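Local coordinates for protein serine protease inhibitor infestin (Triatoma infestans, PDB 2ERW) that is a Kazal-type domain of a larger secreted protein and inhibits serine proteases, among them blood-clotting factor XIIa, at residues Y12-P26 against V37-Q49. Numbering follows the deposited sequence.
Sequences YVPVCGSDGKTYGNP and VPGLKLVHEGRCQ
The C16–C48 disulfide (SG to SG 2.0 Å, chi3 102°) ties the strand 15-17 to the tail of 37-49. C16 CB also lies over one face of the H44 imidazole, 3.5 Å from its centroid, a CH-pi contact; H44 ND1 donates, in the plane of its ring, a hydrogen bond to E45 O, the carbonyl of the next residue, which helps to set the ring's rotation. Between the backbones, antiparallel pairing runs through C16 N to H44 O and V43 N to C16 O; two residues, V43 and H44, stand opposite the single C16, so the register slips by one in a classic beta bulge. Beyond it, S18 grips K41 twice: S18 N donates to K41 O, and S18 OG, lodged between its own backbone N and carbonyl carbon (chi1 54°), accepts from K41 N at 2.9 Å. On the other flank, R47 NH1 reaches Y12 OH (2.8 Å) in the guanidinium plane, ring and guanidinium nearly coplanar, while T22 CG2 sits 3.5 Å above the centre of that plane. T22 OG1 accepts from C48 N and is also hydrogen-bonded to E54 OE1, which forms a salt bridge with R47 NE. A water links P14 O to E45 OE2. Apolar contacts are V15 CB on L42 CG (3.7 Å) and L40 CD2 against Y23 CZ (3.6 Å); Y23 OH donates to the syn lone pair of D19 OD2. Segment 37-49 thus pairs along strand 15-17 of the small 15-17/22-23 sheet of the Kazal domain, with Y23 and L40 packing onto helix 26-35 at L29, A32 and A33.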
ATOM      1  N   TYR A  12       6.001  -6.175  -7.297  1.00 21.64           N
ATOM      2  CA  TYR A  12       4.665  -5.658  -7.330  1.00 21.51           C
ATOM      3  C   TYR A  12       3.694  -6.657  -6.766  1.00 21.93           C
ATOM      4  O   TYR A  12       3.397  -7.684  -7.379  1.00 22.58           O
ATOM      5  CB  TYR A  12       4.339  -5.282  -8.769  1.00 21.91           C
ATOM      6  CG  TYR A  12       2.999  -4.656  -8.916  1.00 21.78           C
ATOM      7  CD1 TYR A  12       2.687  -3.479  -8.244  1.00 21.90           C
ATOM      8  CD2 TYR A  12       2.032  -5.236  -9.715  1.00 21.64           C
ATOM      9  CE1 TYR A  12       1.458  -2.898  -8.368  1.00 22.40           C
ATOM     10  CE2 TYR A  12       0.797  -4.652  -9.866  1.00 22.11           C
ATOM     11  CZ  TYR A  12       0.513  -3.491  -9.180  1.00 22.09           C
ATOM     12  OH  TYR A  12      -0.711  -2.899  -9.288  1.00 22.92           O
ATOM     13  N   VAL A  13       3.229  -6.340  -5.563  1.00 20.58           N
ATOM     14  CA  VAL A  13       2.258  -7.156  -4.861  1.00 20.95           C
ATOM     15  C   VAL A  13       1.297  -6.145  -4.284  1.00 21.45           C
ATOM     16  O   VAL A  13       1.350  -5.811  -3.101  1.00 21.96           O
ATOM     17  CB  VAL A  13       2.920  -7.975  -3.755  1.00 20.67           C
ATOM     18  CG1 VAL A  13       1.871  -8.818  -3.039  1.00 22.00           C
ATOM     19  CG2 VAL A  13       4.007  -8.857  -4.351  1.00 21.89           C
ATOM     20  N   PRO A  14       0.451  -5.577  -5.137  1.00 21.81           N
ATOM     21  CA  PRO A  14      -0.308  -4.414  -4.725  1.00 21.65           C
ATOM     22  C   PRO A  14      -1.328  -4.697  -3.649  1.00 23.78           C
ATOM     23  O   PRO A  14      -1.960  -5.730  -3.624  1.00 22.01           O
ATOM     24  CB  PRO A  14      -1.043  -3.976  -5.982  1.00 22.29           C
ATOM     25  CG  PRO A  14      -1.147  -5.255  -6.797  1.00 22.14           C
ATOM     26  CD  PRO A  14       0.169  -5.966  -6.533  1.00 21.40           C
ATOM     27  N   VAL A  15      -1.315  -3.817  -2.665  1.00 21.65           N
ATOM     28  CA  VAL A  15      -2.265  -3.928  -1.572  1.00 21.85           C
ATOM     29  C   VAL A  15      -2.841  -2.567  -1.315  1.00 21.31           C
ATOM     30  O   VAL A  15      -2.231  -1.554  -1.629  1.00 21.83           O
ATOM     31  CB  VAL A  15      -1.618  -4.510  -0.297  1.00 22.01           C
ATOM     32  CG1 VAL A  15      -1.197  -5.928  -0.543  1.00 23.03           C
ATOM     33  CG2 VAL A  15      -0.402  -3.696   0.147  1.00 23.27           C
ATOM     34  N   CYS A  16      -4.021  -2.559  -0.734  1.00 21.18           N
ATOM     35  CA  CYS A  16      -4.739  -1.335  -0.555  1.00 21.62           C
ATOM     36  C   CYS A  16      -4.707  -0.965   0.890  1.00 21.30           C
ATOM     37  O   CYS A  16      -5.102  -1.752   1.742  1.00 21.34           O
ATOM     38  CB  CYS A  16      -6.160  -1.537  -1.027  1.00 21.99           C
ATOM     39  SG  CYS A  16      -7.158  -0.072  -0.813  1.00 21.91           S
ATOM     40  N   GLY A  17      -4.241   0.242   1.166  1.00 21.01           N
ATOM     41  CA  GLY A  17      -4.163   0.731   2.520  1.00 21.34           C
ATOM     42  C   GLY A  17      -5.459   1.355   2.992  1.00 21.64           C
ATOM     43  O   GLY A  17      -6.315   1.769   2.208  1.00 22.06           O
ATOM     44  N   SER A  18      -5.563   1.464   4.305  1.00 20.86           N
ATOM     45  CA  SER A  18      -6.717   2.064   4.913  1.00 21.18           C
ATOM     46  C   SER A  18      -6.801   3.552   4.606  1.00 21.67           C
ATOM     47  O   SER A  18      -7.824   4.178   4.862  1.00 22.32           O
ATOM     48  CB  SER A  18      -6.641   1.850   6.415  1.00 21.74           C
ATOM     49  OG  SER A  18      -5.410   2.319   6.923  1.00 21.57           O
ATOM     50  N   ASP A  19      -5.727   4.112   4.064  1.00 22.01           N
ATOM     51  CA  ASP A  19      -5.738   5.485   3.597  1.00 22.52           C
ATOM     52  C   ASP A  19      -6.293   5.621   2.191  1.00 22.53           C
ATOM     53  O   ASP A  19      -6.340   6.728   1.635  1.00 23.11           O
ATOM     54  CB  ASP A  19      -4.327   6.079   3.664  1.00 21.20           C
ATOM     55  CG  ASP A  19      -3.313   5.287   2.869  1.00 22.26           C
ATOM     56  OD1 ASP A  19      -3.643   4.226   2.315  1.00 21.33           O
ATOM     57  OD2 ASP A  19      -2.173   5.766   2.793  1.00 21.96           O
ATOM     58  N   GLY A  20      -6.713   4.507   1.609  1.00 22.06           N
ATOM     59  CA  GLY A  20      -7.216   4.542   0.255  1.00 22.81           C
ATOM     60  C   GLY A  20      -6.128   4.605  -0.789  1.00 22.85           C
ATOM     61  O   GLY A  20      -6.418   4.806  -1.953  1.00 23.76           O
ATOM     62  N   LYS A  21      -4.879   4.401  -0.368  1.00 21.98           N
ATOM     63  CA  LYS A  21      -3.750   4.425  -1.283  1.00 22.34           C
ATOM     64  C   LYS A  21      -3.281   3.015  -1.522  1.00 21.82           C
ATOM     65  O   LYS A  21      -3.213   2.209  -0.605  1.00 21.76           O
ATOM     66  CB  LYS A  21      -2.603   5.220  -0.680  1.00 22.78           C
ATOM     67  CG  LYS A  21      -1.386   5.339  -1.548  1.00 25.63           C
ATOM     68  CD  LYS A  21      -0.421   6.350  -0.969  1.00 27.01           C
ATOM     69  CE  LYS A  21       0.788   6.539  -1.859  1.00 30.43           C
ATOM     70  NZ  LYS A  21       1.633   7.686  -1.438  0.50 29.09           N
ATOM     71  N   THR A  22      -2.942   2.716  -2.764  1.00 21.23           N
ATOM     72  CA  THR A  22      -2.325   1.464  -3.085  1.00 21.49           C
ATOM     73  C   THR A  22      -0.869   1.518  -2.735  1.00 21.09           C
ATOM     74  O   THR A  22      -0.199   2.482  -2.961  1.00 21.50           O
ATOM     75  CB  THR A  22      -2.463   1.178  -4.558  1.00 21.57           C
ATOM     76  OG1 THR A  22      -3.861   1.092  -4.857  1.00 21.76           O
ATOM     77  CG2 THR A  22      -1.784  -0.117  -4.930  1.00 23.10           C
ATOM     78  N   TYR A  23      -0.401   0.436  -2.143  1.00 21.19           N
ATOM     79  CA  TYR A  23       1.017   0.278  -1.884  1.00 20.87           C
ATOM     80  C   TYR A  23       1.553  -0.821  -2.759  1.00 20.84           C
ATOM     81  O   TYR A  23       0.865  -1.807  -3.034  1.00 21.65           O
ATOM     82  CB  TYR A  23       1.241   0.002  -0.397  1.00 21.59           C
ATOM     83  CG  TYR A  23       0.933   1.245   0.351  1.00 20.49           C
ATOM     84  CD1 TYR A  23       1.914   2.195   0.540  1.00 21.27           C
ATOM     85  CD2 TYR A  23      -0.342   1.525   0.776  1.00 20.79           C
ATOM     86  CE1 TYR A  23       1.645   3.380   1.163  1.00 21.35           C
ATOM     87  CE2 TYR A  23      -0.642   2.717   1.393  1.00 20.67           C
ATOM     88  CZ  TYR A  23       0.371   3.633   1.597  1.00 21.03           C
ATOM     89  OH  TYR A  23       0.140   4.838   2.188  1.00 21.95           O
ATOM     90  N   GLY A  24       2.792  -0.653  -3.174  1.00 20.66           N
ATOM     91  CA  GLY A  24       3.340  -1.528  -4.166  1.00 21.54           C
ATOM     92  C   GLY A  24       3.568  -2.917  -3.670  1.00 21.02           C
ATOM     93  O   GLY A  24       3.676  -3.828  -4.472  1.00 22.70           O
ATOM     94  N   ASN A  25       3.688  -3.077  -2.363  1.00 20.70           N
ATOM     95  CA  ASN A  25       3.714  -4.376  -1.743  1.00 20.71           C
ATOM     96  C   ASN A  25       3.517  -4.144  -0.272  1.00 20.01           C
ATOM     97  O   ASN A  25       3.507  -3.011   0.190  1.00 20.33           O
ATOM     98  CB  ASN A  25       4.976  -5.168  -2.090  1.00 20.61           C
ATOM     99  CG  ASN A  25       6.250  -4.423  -1.764  1.00 20.79           C
ATOM    100  OD1 ASN A  25       6.409  -3.870  -0.680  1.00 20.58           O
ATOM    101  ND2 ASN A  25       7.193  -4.469  -2.682  1.00 21.22           N
ATOM    102  N   PRO A  26       3.255  -5.207   0.468  1.00 20.07           N
ATOM    103  CA  PRO A  26       3.043  -5.017   1.882  1.00 20.17           C
ATOM    104  C   PRO A  26       4.212  -4.408   2.613  1.00 19.74           C
ATOM    105  O   PRO A  26       4.017  -3.675   3.562  1.00 20.38           O
ATOM    106  CB  PRO A  26       2.761  -6.435   2.388  1.00 20.52           C
ATOM    107  CG  PRO A  26       2.141  -7.082   1.189  1.00 21.63           C
ATOM    108  CD  PRO A  26       2.892  -6.559   0.009  1.00 21.25           C
ATOM    109  N   VAL A  37       2.091   7.370   7.505  1.00 21.52           N
ATOM    110  CA  VAL A  37       0.651   7.341   7.744  1.00 20.96           C
ATOM    111  C   VAL A  37       0.393   6.572   9.017  1.00 19.19           C
ATOM    112  O   VAL A  37       0.277   5.351   8.992  1.00 19.02           O
ATOM    113  CB  VAL A  37      -0.101   6.654   6.586  1.00 20.90           C
ATOM    114  CG1 VAL A  37      -1.607   6.720   6.804  1.00 22.51           C
ATOM    115  CG2 VAL A  37       0.295   7.273   5.238  1.00 23.93           C
ATOM    116  N   PRO A  38       0.317   7.275  10.144  1.00 18.23           N
ATOM    117  CA  PRO A  38       0.048   6.566  11.380  1.00 18.90           C
ATOM    118  C   PRO A  38      -1.240   5.785  11.294  1.00 19.51           C
ATOM    119  O   PRO A  38      -2.258   6.303  10.828  1.00 20.61           O
ATOM    120  CB  PRO A  38      -0.115   7.690  12.384  1.00 18.27           C
ATOM    121  CG  PRO A  38       0.685   8.801  11.789  1.00 18.49           C
ATOM    122  CD  PRO A  38       0.491   8.725  10.354  1.00 17.92           C
ATOM    123  N   GLY A  39      -1.178   4.532  11.716  1.00 19.94           N
ATOM    124  CA  GLY A  39      -2.378   3.714  11.827  1.00 20.17           C
ATOM    125  C   GLY A  39      -2.703   3.039  10.518  1.00 20.86           C
ATOM    126  O   GLY A  39      -3.704   2.354  10.407  1.00 21.41           O
ATOM    127  N   LEU A  40      -1.858   3.223   9.512  1.00 19.66           N
ATOM    128  CA  LEU A  40      -2.130   2.642   8.218  1.00 20.32           C
ATOM    129  C   LEU A  40      -2.232   1.142   8.334  1.00 20.79           C
ATOM    130  O   LEU A  40      -1.367   0.502   8.918  1.00 21.33           O
ATOM    131  CB  LEU A  40      -1.004   2.978   7.263  1.00 20.10           C
ATOM    132  CG  LEU A  40      -1.145   2.440   5.846  1.00 20.08           C
ATOM    133  CD1 LEU A  40      -2.359   3.020   5.174  1.00 21.93           C
ATOM    134  CD2 LEU A  40       0.108   2.819   5.094  1.00 19.92           C
ATOM    135  N   LYS A  41      -3.278   0.589   7.727  1.00 21.06           N
ATOM    136  CA  LYS A  41      -3.479  -0.847   7.729  1.00 21.61           C
ATOM    137  C   LYS A  41      -3.679  -1.330   6.328  1.00 21.56           C
ATOM    138  O   LYS A  41      -4.146  -0.616   5.463  1.00 21.45           O
ATOM    139  CB  LYS A  41      -4.744  -1.205   8.500  1.00 22.76           C
ATOM    140  CG  LYS A  41      -4.736  -0.763   9.956  1.00 25.77           C
ATOM    141  CD  LYS A  41      -3.732  -1.587  10.737  1.00 30.12           C
ATOM    142  CE  LYS A  41      -4.021  -1.560  12.230  0.75 32.56           C
ATOM    143  NZ  LYS A  41      -3.083  -2.494  12.913  0.75 34.86           N
ATOM    144  N   LEU A  42      -3.346  -2.590   6.124  1.00 21.35           N
ATOM    145  CA  LEU A  42      -3.575  -3.241   4.860  1.00 21.27           C
ATOM    146  C   LEU A  42      -5.008  -3.714   4.885  1.00 21.45           C
ATOM    147  O   LEU A  42      -5.369  -4.586   5.685  1.00 22.25           O
ATOM    148  CB  LEU A  42      -2.599  -4.399   4.726  1.00 20.98           C
ATOM    149  CG  LEU A  42      -2.400  -4.968   3.340  1.00 21.44           C
ATOM    150  CD1 LEU A  42      -1.247  -5.921   3.435  1.00 22.58           C
ATOM    151  CD2 LEU A  42      -3.638  -5.684   2.824  1.00 24.16           C
ATOM    152  N   VAL A  43      -5.839  -3.125   4.041  1.00 21.72           N
ATOM    153  CA  VAL A  43      -7.255  -3.452   4.089  1.00 22.16           C
ATOM    154  C   VAL A  43      -7.691  -4.523   3.120  1.00 21.28           C
ATOM    155  O   VAL A  43      -8.600  -5.294   3.419  1.00 21.22           O
ATOM    156  CB  VAL A  43      -8.142  -2.189   4.007  1.00 23.74           C
ATOM    157  CG1 VAL A  43      -7.795  -1.235   5.124  0.75 25.47           C
ATOM    158  CG2 VAL A  43      -8.035  -1.530   2.700  0.75 24.84           C
ATOM    159  N   HIS A  44      -7.051  -4.593   1.964  1.00 21.24           N
ATOM    160  CA  HIS A  44      -7.316  -5.712   1.096  1.00 20.96           C
ATOM    161  C   HIS A  44      -6.204  -5.896   0.122  1.00 20.94           C
ATOM    162  O   HIS A  44      -5.435  -4.985  -0.135  1.00 21.03           O
ATOM    163  CB  HIS A  44      -8.676  -5.595   0.388  1.00 21.43           C
ATOM    164  CG  HIS A  44      -8.790  -4.459  -0.582  1.00 20.66           C
ATOM    165  ND1 HIS A  44      -8.196  -4.476  -1.827  1.00 21.76           N
ATOM    166  CD2 HIS A  44      -9.482  -3.298  -0.508  1.00 21.03           C
ATOM    167  CE1 HIS A  44      -8.523  -3.371  -2.481  1.00 22.13           C
ATOM    168  NE2 HIS A  44      -9.298  -2.640  -1.700  1.00 21.51           N
ATOM    169  N   GLU A  45      -6.126  -7.095  -0.412  1.00 20.67           N
ATOM    170  CA  GLU A  45      -5.192  -7.408  -1.424  1.00 20.61           C
ATOM    171  C   GLU A  45      -5.561  -6.677  -2.692  1.00 21.19           C
ATOM    172  O   GLU A  45      -6.736  -6.440  -2.959  1.00 21.19           O
ATOM    173  CB  GLU A  45      -5.239  -8.911  -1.658  1.00 21.03           C
ATOM    174  CG  GLU A  45      -4.046  -9.428  -2.399  1.00 19.90           C
ATOM    175  CD  GLU A  45      -2.826  -9.369  -1.537  1.00 21.47           C
ATOM    176  OE1 GLU A  45      -3.069  -9.233  -0.322  1.00 24.31           O
ATOM    177  OE2 GLU A  45      -1.698  -9.430  -2.092  1.00 21.46           O
ATOM    178  N   GLY A  46      -4.559  -6.370  -3.485  1.00 20.84           N
ATOM    179  CA  GLY A  46      -4.799  -5.744  -4.773  1.00 21.17           C
ATOM    180  C   GLY A  46      -4.811  -4.250  -4.642  1.00 22.05           C
ATOM    181  O   GLY A  46      -4.770  -3.696  -3.553  1.00 22.12           O
ATOM    182  N   ARG A  47      -4.885  -3.582  -5.780  1.00 21.79           N
ATOM    183  CA  ARG A  47      -4.941  -2.140  -5.729  1.00 21.43           C
ATOM    184  C   ARG A  47      -6.220  -1.657  -5.094  1.00 22.10           C
ATOM    185  O   ARG A  47      -7.255  -2.314  -5.177  1.00 22.02           O
ATOM    186  CB  ARG A  47      -4.887  -1.554  -7.136  1.00 22.03           C
ATOM    187  CG  ARG A  47      -3.702  -2.019  -7.941  1.00 21.81           C
ATOM    188  CD  ARG A  47      -3.463  -1.067  -9.113  1.00 21.07           C
ATOM    189  NE  ARG A  47      -3.094   0.255  -8.615  1.00 20.53           N
ATOM    190  CZ  ARG A  47      -1.842   0.634  -8.376  1.00 20.98           C
ATOM    191  NH1 ARG A  47      -0.826  -0.180  -8.620  1.00 21.69           N
ATOM    192  NH2 ARG A  47      -1.616   1.836  -7.885  1.00 20.65           N
ATOM    193  N   CYS A  48      -6.159  -0.471  -4.493  1.00 21.86           N
ATOM    194  CA  CYS A  48      -7.383   0.157  -4.080  1.00 22.35           C
ATOM    195  C   CYS A  48      -8.253   0.344  -5.287  1.00 22.96           C
ATOM    196  O   CYS A  48      -7.772   0.494  -6.399  1.00 22.18           O
ATOM    197  CB  CYS A  48      -7.114   1.489  -3.433  1.00 22.72           C
ATOM    198  SG  CYS A  48      -6.187   1.331  -1.922  1.00 22.96           S
ATOM    199  N   GLN A  49      -9.553   0.306  -5.054  1.00 23.38           N
ATOM    200  CA  GLN A  49     -10.504   0.440  -6.130  1.00 24.53           C
ATOM    201  C   GLN A  49     -10.762   1.911  -6.385  1.00 24.18           C
ATOM    202  O   GLN A  49     -11.239   2.645  -5.522  1.00 24.67           O
ATOM    203  CB  GLN A  49     -11.779  -0.336  -5.786  1.00 25.63           C
ATOM    204  CG  GLN A  49     -11.569  -1.857  -5.813  1.00 29.23           C
ATOM    205  CD  GLN A  49     -11.451  -2.464  -7.218  1.00 33.89           C
ATOM    206  OE1 GLN A  49     -10.563  -3.288  -7.480  1.00 37.01           O
ATOM    207  NE2 GLN A  49     -12.350  -2.077  -8.113  1.00 35.88           N
TER
HETATM  208  O   HOH W   1      -1.456  -8.239  -4.475  1.00 11.63           O